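Local coordinates for 70 KDA protein (Xanthomonas sp., PDB 4B2N), which oxidatively cleaves rubber as a processive dioxygenase and carries two covalently bound c-type hemes, at residues L61-Y66 with K414-V419; L113-H118 with P153-D158; L238-S243 with Y597-N602. All coordinates share one frame; numbering follows the deposited sequence.

Interaction 1 (L61-Y66 with K414-V419)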
# COMPACT_ATOMS: atom_id res chain seq x y z
N LEU A 61 -20.68 -3.93 16.49
CA LEU A 61 -19.76 -4.27 15.38
C LEU A 61 -19.93 -5.71 14.90
O LEU A 61 -19.75 -6.66 15.67
CB LEU A 61 -18.33 -4.03 15.84
CG LEU A 61 -17.19 -4.53 14.93
CD1 LEU A 61 -17.23 -3.88 13.53
CD2 LEU A 61 -15.85 -4.27 15.57
N GLN A 62 -20.25 -5.89 13.63
CA GLN A 62 -20.34 -7.23 13.03
C GLN A 62 -19.22 -7.37 12.00
O GLN A 62 -19.29 -6.75 10.96
CB GLN A 62 -21.68 -7.40 12.33
CG GLN A 62 -22.81 -7.14 13.31
CD GLN A 62 -22.86 -8.25 14.35
OE1 GLN A 62 -22.79 -9.41 14.00
NE2 GLN A 62 -22.96 -7.90 15.62
N PHE A 63 -18.22 -8.20 12.29
CA PHE A 63 -17.12 -8.40 11.32
C PHE A 63 -17.61 -9.10 10.07
O PHE A 63 -18.46 -9.98 10.11
CB PHE A 63 -15.98 -9.23 11.91
CG PHE A 63 -15.36 -8.63 13.15
CD1 PHE A 63 -14.62 -7.42 13.07
CD2 PHE A 63 -15.54 -9.26 14.43
CE1 PHE A 63 -14.03 -6.87 14.23
CE2 PHE A 63 -14.98 -8.68 15.59
CZ PHE A 63 -14.20 -7.49 15.49
N ASN A 64 -16.98 -8.81 8.94
CA ASN A 64 -17.36 -9.54 7.74
C ASN A 64 -16.21 -9.94 6.88
O ASN A 64 -16.41 -10.59 5.86
CB ASN A 64 -18.44 -8.81 6.94
CG ASN A 64 -17.90 -7.56 6.28
OD1 ASN A 64 -16.71 -7.37 6.17
ND2 ASN A 64 -18.80 -6.71 5.83
N ALA A 65 -14.98 -9.60 7.30
CA ALA A 65 -13.83 -9.96 6.47
C ALA A 65 -12.97 -10.92 7.28
O ALA A 65 -12.18 -10.48 8.15
CB ALA A 65 -13.04 -8.72 6.08
N TYR A 66 -13.13 -12.22 6.98
CA TYR A 66 -12.54 -13.20 7.83
C TYR A 66 -11.13 -13.49 7.43
O TYR A 66 -10.81 -13.49 6.24
CB TYR A 66 -13.34 -14.49 7.87
CG TYR A 66 -14.74 -14.31 8.41
CD1 TYR A 66 -14.98 -13.71 9.65
CD2 TYR A 66 -15.84 -14.73 7.68
CE1 TYR A 66 -16.29 -13.54 10.15
CE2 TYR A 66 -17.15 -14.54 8.18
CZ TYR A 66 -17.36 -13.97 9.42
OH TYR A 66 -18.64 -13.77 9.94
N LYS A 414 -9.91 -6.01 20.27
CA LYS A 414 -9.83 -4.58 20.35
C LYS A 414 -8.99 -4.10 19.17
O LYS A 414 -7.89 -4.63 18.94
CB LYS A 414 -9.09 -4.21 21.61
CG LYS A 414 -8.93 -2.72 21.88
CD LYS A 414 -8.44 -2.51 23.31
CE LYS A 414 -7.19 -3.34 23.54
NZ LYS A 414 -6.27 -2.43 24.25
N GLY A 415 -9.49 -3.10 18.46
CA GLY A 415 -8.73 -2.51 17.34
C GLY A 415 -8.65 -3.30 16.02
O GLY A 415 -8.18 -2.76 15.03
N VAL A 416 -9.15 -4.53 15.99
CA VAL A 416 -9.17 -5.31 14.70
C VAL A 416 -10.04 -4.61 13.65
O VAL A 416 -11.17 -4.20 13.94
CB VAL A 416 -9.60 -6.79 14.88
CG1 VAL A 416 -9.79 -7.49 13.54
CG2 VAL A 416 -8.57 -7.55 15.70
N ALA A 417 -9.47 -4.44 12.45
CA ALA A 417 -10.24 -3.96 11.31
C ALA A 417 -10.59 -5.19 10.44
O ALA A 417 -9.72 -5.74 9.72
CB ALA A 417 -9.43 -2.91 10.52
N ALA A 418 -11.84 -5.67 10.49
CA ALA A 418 -12.26 -6.76 9.62
C ALA A 418 -13.62 -6.51 9.00
O ALA A 418 -14.45 -7.44 8.94
CB ALA A 418 -12.26 -8.08 10.38
N VAL A 419 -13.87 -5.29 8.54
CA VAL A 419 -15.09 -5.01 7.84
C VAL A 419 -14.75 -4.42 6.49
O VAL A 419 -14.13 -3.39 6.45
CB VAL A 419 -15.93 -3.98 8.65
CG1 VAL A 419 -17.18 -3.51 7.89
CG2 VAL A 419 -16.33 -4.55 10.03
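The carbonyl oxygen of Ala-418 takes two consecutive backbone N-H groups. Asn-64 N lies 2.9 Å from Ala-418 O, nearly in line with the C=O bond, and Ala-65 N lies 2.8 Å from the same Ala-418 O but stands 42° out of the carbonyl plane. The shared acceptor ties the two loops together at this point. Beside it, the methyl CB of Ala-418 packs on Phe-63 CD1 at 3.6 Å. The same ring turns its edge to Val-416, with CE1 3.9 Å from Val-416 O, while Leu-61 CG lies over one face. On the other segment, Val-419 CG2 is anti to the carbonyl carbon, which carries it to Leu-61 CD1 at 3.7 Å; the two side chains run past each other in opposite directions. Asn-64 crosses Val-419 at about a right angle and reaches on to Val-420, whose N-H bonds to its OD1. Ala-65 O is in turn bonded to Thr-298 OG1. Val-419 bonds through its backbone with Ala-503, next to strand 500-502. Its side chain comes within about 4 Å of that of Cys-393, in the heme-bearing helix 391-394.

Interaction 2 (L113-H118 with P153-D158)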
# COMPACT_ATOMS: atom_id res chain seq x y z
N LEU A 113 21.73 1.86 -13.82
CA LEU A 113 23.06 1.64 -13.32
C LEU A 113 23.34 2.65 -12.23
O LEU A 113 22.83 3.82 -12.26
CB LEU A 113 24.09 1.87 -14.48
CG LEU A 113 23.87 0.98 -15.69
CD1 LEU A 113 24.70 1.61 -16.82
CD2 LEU A 113 24.36 -0.45 -15.47
N ALA A 114 24.14 2.25 -11.26
CA ALA A 114 24.54 3.22 -10.27
C ALA A 114 25.16 4.53 -10.87
O ALA A 114 24.83 5.67 -10.44
CB ALA A 114 25.46 2.55 -9.28
N THR A 115 25.96 4.40 -11.92
CA THR A 115 26.52 5.62 -12.53
C THR A 115 25.48 6.49 -13.22
O THR A 115 25.54 7.75 -13.17
CB THR A 115 27.72 5.29 -13.46
OG1 THR A 115 28.80 4.92 -12.59
CG2 THR A 115 28.16 6.52 -14.31
N SER A 116 24.46 5.86 -13.78
CA SER A 116 23.40 6.63 -14.34
C SER A 116 22.63 7.41 -13.27
O SER A 116 22.20 8.57 -13.52
CB SER A 116 22.39 5.72 -15.00
OG SER A 116 22.93 5.07 -16.16
N TYR A 117 22.40 6.76 -12.12
CA TYR A 117 21.76 7.44 -11.03
C TYR A 117 22.64 8.61 -10.51
O TYR A 117 22.17 9.71 -10.32
CB TYR A 117 21.42 6.48 -9.85
CG TYR A 117 21.09 7.27 -8.63
CD1 TYR A 117 19.78 7.74 -8.40
CD2 TYR A 117 22.07 7.58 -7.70
CE1 TYR A 117 19.48 8.51 -7.30
CE2 TYR A 117 21.79 8.33 -6.56
CZ TYR A 117 20.46 8.78 -6.38
OH TYR A 117 20.12 9.49 -5.28
N HIS A 118 23.93 8.38 -10.42
CA HIS A 118 24.87 9.38 -10.01
C HIS A 118 24.78 10.62 -10.87
O HIS A 118 25.05 11.74 -10.38
CB HIS A 118 26.29 8.81 -10.09
CG HIS A 118 27.30 9.60 -9.32
ND1 HIS A 118 27.18 9.88 -7.98
CD2 HIS A 118 28.47 10.23 -9.76
CE1 HIS A 118 28.25 10.60 -7.58
NE2 HIS A 118 29.05 10.80 -8.67
N PRO A 153 27.44 2.85 -5.19
CA PRO A 153 28.86 3.16 -5.47
C PRO A 153 28.99 4.38 -6.40
O PRO A 153 28.27 4.49 -7.42
CB PRO A 153 29.34 1.89 -6.22
CG PRO A 153 28.09 1.45 -6.96
CD PRO A 153 26.98 1.67 -5.96
N LEU A 154 29.88 5.29 -6.03
CA LEU A 154 30.30 6.39 -6.90
C LEU A 154 31.07 5.77 -8.06
O LEU A 154 31.60 4.66 -7.91
CB LEU A 154 31.19 7.35 -6.10
CG LEU A 154 30.62 7.92 -4.78
CD1 LEU A 154 31.46 9.13 -4.42
CD2 LEU A 154 29.14 8.30 -4.82
N PRO A 155 31.17 6.51 -9.20
CA PRO A 155 31.90 6.04 -10.35
C PRO A 155 33.27 5.55 -9.93
O PRO A 155 33.95 6.22 -9.14
CB PRO A 155 32.00 7.30 -11.22
CG PRO A 155 30.67 7.96 -10.99
CD PRO A 155 30.49 7.80 -9.49
N GLY A 156 33.64 4.36 -10.40
CA GLY A 156 34.96 3.85 -10.10
C GLY A 156 35.00 2.94 -8.90
O GLY A 156 35.93 2.09 -8.77
N GLU A 157 33.99 3.02 -8.04
CA GLU A 157 34.05 2.22 -6.79
C GLU A 157 33.45 0.86 -7.11
O GLU A 157 32.41 0.77 -7.76
CB GLU A 157 33.11 2.85 -5.69
CG GLU A 157 33.64 4.17 -5.11
CD GLU A 157 32.79 4.72 -3.96
OE1 GLU A 157 31.57 4.44 -3.86
OE2 GLU A 157 33.34 5.48 -3.13
N ASP A 158 34.03 -0.18 -6.56
CA ASP A 158 33.42 -1.48 -6.64
C ASP A 158 32.61 -1.65 -5.35
O ASP A 158 33.18 -1.70 -4.25
CB ASP A 158 34.51 -2.53 -6.75
CG ASP A 158 33.97 -3.97 -6.64
OD1 ASP A 158 32.84 -4.21 -6.21
OD2 ASP A 158 34.74 -4.90 -6.90
O HOH W 1 29.16 3.38 -10.16
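A proline laid on a histidine face is what stands out here: Pro-155 CD sits 3.5 Å from the centroid of the His-118 ring, 29° off the ring normal, a CH-pi contact made toward the rim. The modelled approach of that carbon to CD2 of the imidazole is too close for carbons, so the exact tightness is doubtful, although the two side chains plainly cross at about a right angle. His-118 reaches the loop because CG stands anti to its backbone N (chi1 -163°), beside the carbonyl carbon. From a different direction Leu-154 brings CD2 to 3.7 Å from His-118 CE1. The rotation of the imidazole is further held by Tyr-152, whose OH is hydrogen-bonded to ND1.

One turn earlier on the helix, Ala-114 CB meets the Pro-153 ring at CG, 3.7 Å away. A water also joins the segments, lying 2.9 Å from Thr-115 OG1 and donating to Pro-153 O at 3.1 Å. The loop is folded as a type II beta turn from Leu-154 to Glu-157, with Gly-156 at positive phi. Across this turn Leu-154 N bonds to Glu-157 OE1, 2.9 Å away and met from above the carboxylate plane; the other oxygen, OE2, is bonded to Ser-166.

The short helix 114-118 is thus joined to the loop after strand 151-152 by proline and methyl packing and one water bridge. Direct polar bonds between the segments are lacking; the contact therefore rests on the fit of the prolines against the helix, with the turn held by its own internal bonds.

Interaction 3 (L238-S243 with Y597-N602)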
# COMPACT_ATOMS: atom_id res chain seq x y z
N LEU A 238 10.69 -1.81 -18.60
CA LEU A 238 10.67 -2.50 -17.28
C LEU A 238 9.30 -2.50 -16.69
O LEU A 238 8.58 -1.54 -16.88
CB LEU A 238 11.57 -1.77 -16.34
CG LEU A 238 13.03 -1.79 -16.85
CD1 LEU A 238 13.95 -1.00 -15.91
CD2 LEU A 238 13.58 -3.18 -17.10
N PRO A 239 8.91 -3.58 -16.00
CA PRO A 239 7.60 -3.56 -15.34
C PRO A 239 7.76 -2.69 -14.03
O PRO A 239 8.28 -3.14 -13.04
CB PRO A 239 7.32 -5.02 -15.04
CG PRO A 239 8.70 -5.69 -15.05
CD PRO A 239 9.58 -4.90 -15.98
N LEU A 240 7.38 -1.42 -14.07
CA LEU A 240 7.54 -0.60 -12.86
C LEU A 240 6.33 0.31 -12.83
O LEU A 240 5.69 0.51 -13.85
CB LEU A 240 8.87 0.14 -12.81
CG LEU A 240 8.99 1.41 -13.65
CD1 LEU A 240 10.36 1.97 -13.86
CD2 LEU A 240 8.48 0.95 -14.95
N PRO A 241 5.95 0.78 -11.65
CA PRO A 241 4.68 1.49 -11.54
C PRO A 241 4.79 2.92 -12.05
O PRO A 241 5.90 3.43 -12.23
CB PRO A 241 4.36 1.48 -10.04
CG PRO A 241 5.55 0.98 -9.35
CD PRO A 241 6.64 0.61 -10.36
N TRP A 242 3.63 3.54 -12.35
CA TRP A 242 3.61 4.95 -12.82
C TRP A 242 2.68 5.68 -11.91
O TRP A 242 2.10 5.06 -11.00
CB TRP A 242 3.11 4.93 -14.27
CG TRP A 242 3.31 6.22 -15.02
CD1 TRP A 242 2.36 7.22 -15.21
CD2 TRP A 242 4.51 6.67 -15.78
NE1 TRP A 242 2.88 8.24 -15.98
CE2 TRP A 242 4.18 7.97 -16.35
CE3 TRP A 242 5.77 6.13 -16.01
CZ2 TRP A 242 5.07 8.68 -17.17
CZ3 TRP A 242 6.69 6.84 -16.83
CH2 TRP A 242 6.34 8.09 -17.38
N SER A 243 2.52 7.00 -12.09
CA SER A 243 1.52 7.65 -11.30
C SER A 243 1.02 8.84 -12.09
O SER A 243 1.70 9.30 -13.04
CB SER A 243 2.10 8.10 -9.96
OG SER A 243 3.17 9.01 -10.15
N TYR A 597 -0.33 7.93 -19.15
CA TYR A 597 0.54 6.78 -19.40
C TYR A 597 0.41 5.63 -18.40
O TYR A 597 0.33 5.85 -17.19
CB TYR A 597 1.98 7.22 -19.45
CG TYR A 597 2.92 6.15 -19.97
CD1 TYR A 597 2.94 5.81 -21.34
CD2 TYR A 597 3.80 5.48 -19.09
CE1 TYR A 597 3.76 4.85 -21.83
CE2 TYR A 597 4.63 4.50 -19.58
CZ TYR A 597 4.62 4.18 -20.95
OH TYR A 597 5.49 3.25 -21.41
N SER A 598 0.46 4.39 -18.92
CA SER A 598 0.47 3.20 -18.08
C SER A 598 1.67 2.41 -18.49
O SER A 598 1.69 1.82 -19.59
CB SER A 598 -0.72 2.35 -18.35
OG SER A 598 -0.60 1.10 -17.67
N MET A 599 2.67 2.35 -17.62
CA MET A 599 3.84 1.50 -17.88
C MET A 599 3.39 0.04 -18.00
O MET A 599 3.85 -0.68 -18.84
CB MET A 599 4.84 1.72 -16.78
CG MET A 599 6.09 0.95 -16.98
SD MET A 599 7.18 1.75 -18.14
CE MET A 599 7.79 3.01 -17.07
N TRP A 600 2.51 -0.42 -17.09
CA TRP A 600 2.08 -1.83 -17.13
C TRP A 600 1.48 -2.21 -18.47
O TRP A 600 1.89 -3.25 -19.04
CB TRP A 600 1.05 -2.18 -16.06
CG TRP A 600 1.42 -1.83 -14.62
CD1 TRP A 600 0.63 -1.10 -13.74
CD2 TRP A 600 2.59 -2.26 -13.86
NE1 TRP A 600 1.25 -1.00 -12.51
CE2 TRP A 600 2.43 -1.71 -12.51
CE3 TRP A 600 3.72 -3.01 -14.13
CZ2 TRP A 600 3.39 -1.87 -11.53
CZ3 TRP A 600 4.64 -3.24 -13.10
CH2 TRP A 600 4.51 -2.66 -11.85
N ASP A 601 0.54 -1.37 -18.97
CA ASP A 601 -0.05 -1.60 -20.31
C ASP A 601 0.97 -1.76 -21.42
O ASP A 601 0.83 -2.64 -22.26
CB ASP A 601 -1.02 -0.51 -20.70
CG ASP A 601 -2.26 -0.51 -19.82
OD1 ASP A 601 -2.53 -1.49 -19.10
OD2 ASP A 601 -2.98 0.49 -19.87
N ASN A 602 1.99 -0.91 -21.43
CA ASN A 602 2.96 -0.95 -22.50
C ASN A 602 3.93 -2.06 -22.33
O ASN A 602 4.37 -2.65 -23.32
CB ASN A 602 3.63 0.44 -22.69
CG ASN A 602 2.60 1.47 -23.14
OD1 ASN A 602 2.01 2.21 -22.35
ND2 ASN A 602 2.26 1.40 -24.41
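Trp-242 and Tyr-597 meet edge to face, the tyrosine edge directed at the six-membered ring of the indole, with centroids 4.8 Å apart and planes at 64°. Tyr-597 CD2 stands over the middle of the indole, 3.6 Å from Trp-242 CD2, and Tyr-597 CB adds a CH-pi contact to the five-membered ring. Met-599 bends at chi2 and chi3, which folds its methyl CE back to 3.9 Å from Trp-242 CE3. Leu-240 crosses this methionine obliquely; it was deposited in two conformers, and the closest approach of the pair is doubtful.

The second indole, Trp-600, lies along the backbone of the proline-rich segment. One face receives the Leu-240 carbonyl, while Pro-239 CB comes in at the edge, 3.8 Å from CZ3 of Trp-600. Pro-241 CB is likewise 3.8 Å from Trp-600 CZ2.

Further out, bonds from Trp-242 NE1 to Asp-594 O and Trp-600 NE1 to Asp-250 O fix how the indoles are turned, while Tyr-597 OH to Gln-613 O holds the far end of the phenol. Ser-598 caps helix 599-607, its OG accepting from Asp-601 N at 3.0 Å. Helix 218-226 packs on Leu-240, Trp-242 and Met-599 through Ala-222.

Pro-241 also touches a heme c, so the wall of that pocket is backed by this cluster. Apolar packing with edge-to-face and CH-pi interactions holds the contact, while the buried ring N-H and hydroxyl groups are satisfied outside the two segments.

How the interactions relate
Interactions 1 and 3 sit on opposite sides of the chain's centre, their own centres about 34 Å apart, and each lies by a heme. In interaction 3 the side chain of Pro-241 is about 3 Å from heme c and about 6 Å from that of Cys-194, which links heme c #1; in interaction 1 the side chain of Val-419 is about 6 Å from a heme c. Their segments alternate along the chain, although the contacts do not touch. Interaction 2 lies away from both sites, its nearest atoms about 9 Å from those of interaction 3 and about 36 Å from those of interaction 1. Its sequence falls wholly between the segments of interaction 1.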